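Local coordinates for photosystem II extrinsic protein V (Arthrospira maxima, PDB 1F1C) that probably helps to stabilise the oxygen-evolving complex of photosystem II as an extrinsic lumenal subunit and carries one covalently bound heme c, at residues R6-N11 with Q120-G125; A17-K22 with D65-L70. All blocks are in the same frame, centred on the assembly; numbering follows the deposited sequence.

Contact 1 of 2, residues R6-N11 with Q120-G125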
loop_
_atom_site.group_PDB
_atom_site.type_symbol
_atom_site.label_atom_id
_atom_site.label_comp_id
_atom_site.label_asym_id
_atom_site.label_seq_id
_atom_site.Cartn_x
_atom_site.Cartn_y
_atom_site.Cartn_z
ATOM N N ARG A 6 -10.019 -5.440 30.320
ATOM C CA ARG A 6 -9.763 -4.111 29.786
ATOM C C ARG A 6 -8.450 -3.501 30.266
ATOM O O ARG A 6 -8.253 -2.293 30.169
ATOM C CB ARG A 6 -10.939 -3.191 30.127
ATOM C CG ARG A 6 -12.232 -3.591 29.414
ATOM C CD ARG A 6 -13.474 -3.223 30.206
ATOM N NE ARG A 6 -13.534 -1.801 30.519
ATOM C CZ ARG A 6 -13.602 -1.312 31.756
ATOM N NH1 ARG A 6 -13.620 -2.131 32.803
ATOM N NH2 ARG A 6 -13.651 -0.001 31.947
ATOM N N THR A 7 -7.558 -4.345 30.780
ATOM C CA THR A 7 -6.246 -3.903 31.244
ATOM C C THR A 7 -5.241 -4.316 30.167
ATOM O O THR A 7 -5.073 -5.507 29.910
ATOM C CB THR A 7 -5.836 -4.589 32.571
ATOM O OG1 THR A 7 -6.782 -4.274 33.604
ATOM C CG2 THR A 7 -4.465 -4.109 33.009
ATOM N N PHE A 8 -4.585 -3.344 29.534
ATOM C CA PHE A 8 -3.618 -3.656 28.492
ATOM C C PHE A 8 -2.280 -3.010 28.779
ATOM O O PHE A 8 -2.187 -2.093 29.591
ATOM C CB PHE A 8 -4.094 -3.148 27.129
ATOM C CG PHE A 8 -5.550 -3.347 26.884
ATOM C CD1 PHE A 8 -6.465 -2.376 27.266
ATOM C CD2 PHE A 8 -6.017 -4.519 26.293
ATOM C CE1 PHE A 8 -7.828 -2.567 27.069
ATOM C CE2 PHE A 8 -7.382 -4.722 26.090
ATOM C CZ PHE A 8 -8.290 -3.745 26.479
ATOM N N PRO A 9 -1.220 -3.488 28.118
ATOM C CA PRO A 9 0.100 -2.903 28.335
ATOM C C PRO A 9 0.050 -1.600 27.543
ATOM O O PRO A 9 -0.228 -1.624 26.342
ATOM C CB PRO A 9 1.048 -3.910 27.683
ATOM C CG PRO A 9 0.227 -5.154 27.511
ATOM C CD PRO A 9 -1.139 -4.643 27.213
ATOM N N ILE A 10 0.295 -0.469 28.194
ATOM C CA ILE A 10 0.245 0.804 27.487
ATOM C C ILE A 10 1.529 1.050 26.703
ATOM O O ILE A 10 1.515 1.708 25.664
ATOM C CB ILE A 10 0.021 1.986 28.450
ATOM C CG1 ILE A 10 0.025 3.290 27.647
ATOM C CG2 ILE A 10 1.099 2.003 29.518
ATOM C CD1 ILE A 10 0.114 4.533 28.485
ATOM N N ASN A 11 2.637 0.518 27.204
ATOM C CA ASN A 11 3.925 0.680 26.544
ATOM C C ASN A 11 4.703 -0.617 26.633
ATOM O O ASN A 11 4.209 -1.608 27.171
ATOM C CB ASN A 11 4.738 1.796 27.201
ATOM C CG ASN A 11 4.873 1.605 28.698
ATOM O OD1 ASN A 11 4.835 0.475 29.201
ATOM N ND2 ASN A 11 5.039 2.707 29.420
ATOM N N GLN A 120 -9.673 -7.915 21.236
ATOM C CA GLN A 120 -10.217 -9.036 20.488
ATOM C C GLN A 120 -9.745 -10.439 20.854
ATOM O O GLN A 120 -10.570 -11.307 21.126
ATOM C CB GLN A 120 -10.062 -8.764 18.999
ATOM C CG GLN A 120 -10.775 -7.487 18.613
ATOM C CD GLN A 120 -12.145 -7.376 19.276
ATOM O OE1 GLN A 120 -13.065 -8.114 18.948
ATOM N NE2 GLN A 120 -12.270 -6.460 20.222
ATOM N N PRO A 121 -8.426 -10.691 20.882
ATOM C CA PRO A 121 -8.043 -12.063 21.250
ATOM C C PRO A 121 -8.466 -12.447 22.680
ATOM O O PRO A 121 -8.713 -13.610 22.985
ATOM C CB PRO A 121 -6.529 -12.066 21.050
ATOM C CG PRO A 121 -6.140 -10.610 21.270
ATOM C CD PRO A 121 -7.247 -9.854 20.585
ATOM N N LYS A 122 -8.564 -11.463 23.564
ATOM C CA LYS A 122 -8.975 -11.743 24.943
ATOM C C LYS A 122 -10.432 -12.200 24.988
ATOM O O LYS A 122 -10.844 -12.885 25.923
ATOM C CB LYS A 122 -8.824 -10.491 25.825
ATOM C CG LYS A 122 -7.394 -9.973 25.993
ATOM C CD LYS A 122 -7.369 -8.708 26.849
ATOM C CE LYS A 122 -5.946 -8.282 27.185
ATOM N NZ LYS A 122 -5.214 -9.374 27.895
ATOM N N VAL A 123 -11.209 -11.817 23.978
ATOM C CA VAL A 123 -12.624 -12.185 23.933
ATOM C C VAL A 123 -12.992 -13.140 22.790
ATOM O O VAL A 123 -13.953 -13.897 22.893
ATOM C CB VAL A 123 -13.534 -10.912 23.871
ATOM C CG1 VAL A 123 -13.579 -10.232 25.234
ATOM C CG2 VAL A 123 -12.998 -9.929 22.850
ATOM N N ARG A 124 -12.228 -13.132 21.709
ATOM C CA ARG A 124 -12.547 -14.026 20.599
ATOM C C ARG A 124 -11.570 -15.172 20.481
ATOM O O ARG A 124 -11.682 -16.000 19.567
ATOM C CB ARG A 124 -12.558 -13.266 19.279
ATOM C CG ARG A 124 -13.765 -12.402 19.102
ATOM C CD ARG A 124 -13.634 -11.574 17.857
ATOM N NE ARG A 124 -14.726 -10.623 17.750
ATOM C CZ ARG A 124 -14.732 -9.571 16.936
ATOM N NH1 ARG A 124 -13.690 -9.326 16.143
ATOM N NH2 ARG A 124 -15.789 -8.754 16.918
ATOM N N GLY A 125 -10.602 -15.204 21.393
ATOM C CA GLY A 125 -9.597 -16.250 21.364
ATOM C C GLY A 125 -8.881 -16.330 20.026
ATOM O O GLY A 125 -8.409 -15.330 19.503
#
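Strand 7-9, which carries T7 and F8, runs past the last turn of helix 107-124, which carries K122, and no hydrogen bond joins R6-N11 to Q120-G125, so the evidence for contact lies in one long side chain. K122 spans the gap. Its first torsion (chi1 -63°) places CG beside the backbone N, and the next two are close to fully extended, which delivers the methylenes to the strand. K122 CE lies 3.9 Å from F8 CD2, and K122 CD comes within 4.1 Å of F8 CE2. The touch is therefore made by two CH2 groups against the CD2 and CE2 atoms of the F8 ring, at an oblique inclination. At the last torsion (chi4 -58°) the lysine bends, which carries NZ off past the ring. K122 CE also approaches T7 O at 4.0 Å, a packing distance. The helix belongs to the cytochrome c fold as its C-terminal helix, and strand 7-9 pairs antiparallel with strand 16-18 to form a hairpin near the N-terminus, so parts of the chain near its two ends come together here. The helix is kinked where the N atoms of P121 and K122 lack a bond to the preceding turn, P121 having no N-H to give. Q120 O then accepts from both V123 N, an i to i+3 bond of 3.0 Å, and R124 N, before G125 departs from helical angles with a positive phi of 55°. On the strand, T7 turns its hydroxyl to the carbonyl of E3. F8 is the buried partner: besides meeting K122, its ring rests on L118 and L119 of the helix and on L19.

Contact 2 of 2, residues A17-K22 with D65-L70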
loop_
_atom_site.group_PDB
_atom_site.type_symbol
_atom_site.label_atom_id
_atom_site.label_comp_id
_atom_site.label_asym_id
_atom_site.label_seq_id
_atom_site.Cartn_x
_atom_site.Cartn_y
_atom_site.Cartn_z
ATOM N N ALA A 17 -2.693 -0.108 31.620
ATOM C CA ALA A 17 -3.700 0.935 31.517
ATOM C C ALA A 17 -5.067 0.275 31.439
ATOM O O ALA A 17 -5.246 -0.748 30.781
ATOM C CB ALA A 17 -3.464 1.775 30.279
ATOM N N VAL A 18 -6.039 0.852 32.116
ATOM C CA VAL A 18 -7.370 0.295 32.084
ATOM C C VAL A 18 -8.218 1.189 31.200
ATOM O O VAL A 18 -8.483 2.333 31.547
ATOM C CB VAL A 18 -7.976 0.229 33.493
ATOM C CG1 VAL A 18 -9.301 -0.525 33.455
ATOM C CG2 VAL A 18 -6.995 -0.451 34.446
ATOM N N LEU A 19 -8.616 0.686 30.041
ATOM C CA LEU A 19 -9.441 1.482 29.151
ATOM C C LEU A 19 -10.907 1.318 29.500
ATOM O O LEU A 19 -11.328 0.278 29.995
ATOM C CB LEU A 19 -9.224 1.080 27.690
ATOM C CG LEU A 19 -8.025 1.717 26.994
ATOM C CD1 LEU A 19 -6.737 1.262 27.671
ATOM C CD2 LEU A 19 -8.030 1.330 25.519
ATOM N N SER A 20 -11.682 2.362 29.249
ATOM C CA SER A 20 -13.106 2.300 29.523
ATOM C C SER A 20 -13.728 1.531 28.369
ATOM O O SER A 20 -13.183 1.501 27.265
ATOM C CB SER A 20 -13.713 3.702 29.566
ATOM O OG SER A 20 -13.872 4.209 28.248
ATOM N N LEU A 21 -14.867 0.912 28.629
ATOM C CA LEU A 21 -15.566 0.167 27.604
ATOM C C LEU A 21 -15.968 1.134 26.499
ATOM O O LEU A 21 -15.915 0.793 25.321
ATOM C CB LEU A 21 -16.805 -0.516 28.198
ATOM C CG LEU A 21 -17.696 -1.269 27.200
ATOM C CD1 LEU A 21 -16.843 -2.240 26.388
ATOM C CD2 LEU A 21 -18.796 -2.002 27.940
ATOM N N LYS A 22 -16.347 2.350 26.880
ATOM C CA LYS A 22 -16.754 3.353 25.901
ATOM C C LYS A 22 -15.672 3.592 24.851
ATOM O O LYS A 22 -15.961 3.656 23.655
ATOM C CB LYS A 22 -17.093 4.674 26.599
ATOM C CG LYS A 22 -17.724 5.708 25.677
ATOM C CD LYS A 22 -18.118 6.983 26.424
ATOM C CE LYS A 22 -16.913 7.867 26.736
ATOM N NZ LYS A 22 -16.264 8.407 25.503
ATOM N N ASP A 65 2.661 -5.096 20.388
ATOM C CA ASP A 65 1.761 -5.678 21.378
ATOM C C ASP A 65 1.406 -4.810 22.585
ATOM O O ASP A 65 1.053 -5.331 23.639
ATOM C CB ASP A 65 2.312 -7.027 21.865
ATOM C CG ASP A 65 3.723 -6.921 22.425
ATOM O OD1 ASP A 65 4.207 -5.786 22.646
ATOM O OD2 ASP A 65 4.350 -7.982 22.656
ATOM N N ASN A 66 1.504 -3.495 22.432
ATOM C CA ASN A 66 1.130 -2.559 23.494
ATOM C C ASN A 66 0.533 -1.317 22.838
ATOM O O ASN A 66 0.855 -0.993 21.695
ATOM C CB ASN A 66 2.329 -2.170 24.378
ATOM C CG ASN A 66 3.470 -1.560 23.593
ATOM O OD1 ASN A 66 4.316 -2.268 23.061
ATOM N ND2 ASN A 66 3.493 -0.243 23.512
ATOM N N ILE A 67 -0.348 -0.635 23.556
ATOM C CA ILE A 67 -1.016 0.552 23.035
ATOM C C ILE A 67 -0.107 1.576 22.357
ATOM O O ILE A 67 -0.415 2.059 21.264
ATOM C CB ILE A 67 -1.812 1.234 24.164
ATOM C CG1 ILE A 67 -2.915 0.277 24.640
ATOM C CG2 ILE A 67 -2.372 2.574 23.680
ATOM C CD1 ILE A 67 -3.553 0.667 25.969
ATOM N N ALA A 68 1.011 1.911 22.996
ATOM C CA ALA A 68 1.933 2.891 22.419
ATOM C C ALA A 68 2.477 2.431 21.076
ATOM O O ALA A 68 2.547 3.212 20.119
ATOM C CB ALA A 68 3.102 3.169 23.382
ATOM N N ALA A 69 2.866 1.161 21.012
ATOM C CA ALA A 69 3.425 0.603 19.793
ATOM C C ALA A 69 2.394 0.597 18.686
ATOM O O ALA A 69 2.714 0.903 17.537
ATOM C CB ALA A 69 3.927 -0.800 20.050
ATOM N N LEU A 70 1.153 0.266 19.028
ATOM C CA LEU A 70 0.095 0.232 18.028
ATOM C C LEU A 70 -0.217 1.648 17.550
ATOM O O LEU A 70 -0.410 1.889 16.354
ATOM C CB LEU A 70 -1.158 -0.431 18.599
ATOM C CG LEU A 70 -1.005 -1.956 18.703
ATOM C CD1 LEU A 70 -2.256 -2.563 19.318
ATOM C CD2 LEU A 70 -0.748 -2.536 17.310
#
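L19 and I67 provide the closest apolar touch between A17-K22 and D65-L70, with L19 CD1 3.7 Å from I67 CD1. The two side chains run antiparallel as they pass, meeting at their end methyls. I67 is nearly extended at its second torsion (chi2 166°), which projects the terminal methyl from the first turn of helix 67-75 towards the loop; this I67 CD1 lies 4.5 Å from A17 CB. Y111 of helix 107-124 packs against both L19 and I67, and F8 of strand 7-9 touches both as well.

No hydrogen bond runs directly between the segments; both are bonded to the backbone of R6-I10. L70 N donates to N66 O at 3.0 Å, opening the helix behind its N-cap residue N66. S20 N-caps helix 21-34: its side chain receives a backbone N-H just beyond K22, while its own N bonds to the E23 carboxylate, the reciprocal pattern of a capping box. L70, one turn on from I67, touches the heme.

With the contact made of methyl groups alone, the end of the hairpin and the loop after it are joined to the start of the heme-lining helix 67-75 by van der Waals packing and burial.

Overall arrangement
Strand 7-9 relates the two contacts: its backbone pairs with strand 16-18, P9 of the strand bonds to I67, and I10 just after it brings its O to 2.7 Å from A68 N, a probable hydrogen bond. Contact 2 is the more buried, with two of its three touching residues buried and none exposed, and it is purely aliphatic. Contact 1 is only partly buried, with one buried and one exposed residue among three, and is aliphatic-aromatic. Along the sequence, contact 2 is nested inside the loop closed by contact 1. Helix 107-124 borders both: K122 at the exposed rim of contact 1, Y111 beside the buried contact 2.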